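Local coordinates for protein ArtJ (Geobacillus stearothermophilus, PDB 2PVU) that binds arginine, lysine and histidine as the solute receptor of an ABC transporter and probably delivers them to its membrane partner, at residues A[88-93]-A[153-158]. Sequence-based numbering, arbitrary orientation.
Sequences GWDPLF and QNATTG. With LYS (lysine), chain E.
The indole of Trp-89 meets Gln-153 and the bound lysine on one face and Phe-93 of its own helix on the other, while its pyrrole edge is turned to the backbone of Asn-154 and Ala-155. On the first face the Gln-153 amide leans at 37° to the ring, with NE2 3.4 Å from Trp-89 CG; the ligand's aliphatic chain and ammonium lie beside it, CE 3.5 Å from Trp-89 CZ3. A broad ring suits this place because it offers methylenes a flat apolar wall and still carries one N-H at its rim. Trp-89 NE1 donates to Ala-155 O at 3.1 Å, nearly in the indole plane but above the plane of the carbonyl. With CG anti to the backbone N (chi1 179°), Trp-89 reaches out from the first turn of its helix across the cleft.

Gln-153 is extended beyond CG; its OE1 accepts from the ligand NZ at 2.8 Å and is also bonded to Thr-178, while NE2 donates to Asp-49 and the carbonyl of Glu-176. Further out, Asn-154, a neutral N-H donor suited to a charged carboxylate, gives Asp-90 OD2 a bond of 3.0 Å from ND2 and OD1 a weak one, the carboxylate and amide planes turned 54° apart. The short hydroxyl of Thr-156 both caps Gln-159 N and donates to Gln-153 O, leaving methyl CG2 near Trp-89. Thr-157 N holds the ligand's carboxylate O at 2.9 Å, a task suited to a helix start.

The two segments belong to opposite lobes of a family 3 solute-binding protein, and their direct bonds, together with the lysine that both touch, are consistent with a closed, ligand-loaded cleft.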
loop_
_atom_site.group_PDB
_atom_site.type_symbol
_atom_site.label_atom_id
_atom_site.label_comp_id
_atom_site.label_asym_id
_atom_site.label_seq_id
_atom_site.Cartn_x
_atom_site.Cartn_y
_atom_site.Cartn_z
ATOM N N GLY A 88 6.253 7.607 7.715
ATOM C CA GLY A 88 7.008 7.536 6.461
ATOM C C GLY A 88 7.415 6.078 6.218
ATOM O O GLY A 88 7.392 5.258 7.135
ATOM N N TRP A 89 7.759 5.760 4.978
ATOM C CA TRP A 89 7.804 4.371 4.537
ATOM C C TRP A 89 9.070 3.689 5.072
ATOM O O TRP A 89 9.014 2.619 5.719
ATOM C CB TRP A 89 7.792 4.379 3.003
ATOM C CG TRP A 89 7.856 3.026 2.319
ATOM C CD1 TRP A 89 8.919 2.522 1.550
ATOM C CD2 TRP A 89 6.868 2.015 2.350
ATOM N NE1 TRP A 89 8.595 1.272 1.075
ATOM C CE2 TRP A 89 7.350 0.926 1.572
ATOM C CE3 TRP A 89 5.602 1.901 2.974
ATOM C CZ2 TRP A 89 6.590 -0.255 1.385
ATOM C CZ3 TRP A 89 4.828 0.721 2.774
ATOM C CH2 TRP A 89 5.314 -0.329 1.989
ATOM N N ASP A 90 10.223 4.250 4.749
ATOM C CA ASP A 90 11.439 3.581 5.193
ATOM C C ASP A 90 11.563 3.596 6.741
ATOM O O ASP A 90 11.943 2.576 7.363
ATOM C CB ASP A 90 12.671 4.122 4.461
ATOM C CG ASP A 90 12.724 3.608 3.012
ATOM O OD1 ASP A 90 12.889 2.380 2.807
ATOM O OD2 ASP A 90 12.566 4.411 2.082
ATOM N N PRO A 91 11.228 4.734 7.369
ATOM C CA PRO A 91 11.150 4.724 8.843
ATOM C C PRO A 91 10.221 3.704 9.423
ATOM O O PRO A 91 10.521 3.193 10.504
ATOM C CB PRO A 91 10.656 6.127 9.187
ATOM C CG PRO A 91 11.314 6.992 8.045
ATOM C CD PRO A 91 11.045 6.092 6.819
ATOM N N LEU A 92 9.105 3.423 8.743
ATOM C CA LEU A 92 8.111 2.449 9.250
ATOM C C LEU A 92 8.795 1.084 9.435
ATOM O O LEU A 92 8.659 0.432 10.494
ATOM C CB LEU A 92 6.901 2.364 8.316
ATOM C CG LEU A 92 5.911 1.207 8.573
ATOM C CD1 LEU A 92 5.401 1.292 10.022
ATOM C CD2 LEU A 92 4.769 1.259 7.547
ATOM N N PHE A 93 9.565 0.675 8.436
ATOM C CA PHE A 93 10.214 -0.633 8.500
ATOM C C PHE A 93 11.342 -0.660 9.514
ATOM O O PHE A 93 11.528 -1.659 10.222
ATOM C CB PHE A 93 10.663 -1.098 7.107
ATOM C CG PHE A 93 9.494 -1.517 6.244
ATOM C CD1 PHE A 93 9.080 -2.846 6.192
ATOM C CD2 PHE A 93 8.759 -0.556 5.567
ATOM C CE1 PHE A 93 7.971 -3.209 5.437
ATOM C CE2 PHE A 93 7.643 -0.897 4.819
ATOM C CZ PHE A 93 7.240 -2.228 4.753
ATOM N N GLN A 153 8.436 4.013 -5.722
ATOM C CA GLN A 153 8.728 4.294 -4.331
ATOM C C GLN A 153 9.793 3.306 -3.837
ATOM O O GLN A 153 9.769 2.102 -4.191
ATOM C CB GLN A 153 7.478 4.276 -3.464
ATOM C CG GLN A 153 7.787 4.553 -1.977
ATOM C CD GLN A 153 6.529 4.670 -1.130
ATOM O OE1 GLN A 153 5.456 4.195 -1.517
ATOM N NE2 GLN A 153 6.666 5.277 0.035
ATOM N N ASN A 154 10.779 3.841 -3.125
ATOM C CA ASN A 154 11.890 3.024 -2.605
ATOM C C ASN A 154 11.359 1.802 -1.854
ATOM O O ASN A 154 10.403 1.917 -1.092
ATOM C CB ASN A 154 12.725 3.842 -1.624
ATOM C CG ASN A 154 13.981 3.126 -1.211
ATOM O OD1 ASN A 154 14.809 2.792 -2.053
ATOM N ND2 ASN A 154 14.139 2.892 0.095
ATOM N N ALA A 155 12.004 0.657 -2.029
ATOM C CA ALA A 155 11.690 -0.523 -1.214
ATOM C C ALA A 155 10.218 -0.951 -1.277
ATOM O O ALA A 155 9.602 -1.289 -0.255
ATOM C CB ALA A 155 12.163 -0.335 0.228
ATOM N N THR A 156 9.684 -0.985 -2.510
ATOM C CA THR A 156 8.341 -1.462 -2.785
ATOM C C THR A 156 8.369 -2.622 -3.778
ATOM O O THR A 156 9.387 -2.891 -4.453
ATOM C CB THR A 156 7.412 -0.366 -3.359
ATOM O OG1 THR A 156 7.959 0.113 -4.593
ATOM C CG2 THR A 156 7.283 0.826 -2.390
ATOM N N THR A 157 7.243 -3.325 -3.867
ATOM C CA THR A 157 7.116 -4.407 -4.845
ATOM C C THR A 157 7.108 -3.801 -6.270
ATOM O O THR A 157 7.381 -4.508 -7.225
ATOM C CB THR A 157 5.853 -5.244 -4.605
ATOM O OG1 THR A 157 4.755 -4.349 -4.511
ATOM C CG2 THR A 157 5.931 -6.029 -3.287
ATOM N N GLY A 158 6.820 -2.494 -6.420
ATOM C CA GLY A 158 6.970 -1.889 -7.759
ATOM C C GLY A 158 8.435 -1.737 -8.127
ATOM O O GLY A 158 8.820 -2.016 -9.258
HETATM N N LYS E . 2.114 -2.650 -1.925
HETATM C CA LYS E . 3.489 -2.204 -2.330
HETATM C C LYS E . 4.513 -2.741 -1.321
HETATM O O LYS E . 5.711 -2.611 -1.528
HETATM C CB LYS E . 3.564 -0.682 -2.361
HETATM C CG LYS E . 3.222 -0.057 -0.986
HETATM C CD LYS E . 3.766 1.382 -0.870
HETATM C CE LYS E . 2.998 2.130 0.209
HETATM N NZ LYS E . 3.646 3.519 0.497
HETATM O OXT LYS E . 4.148 -3.299 -0.263
#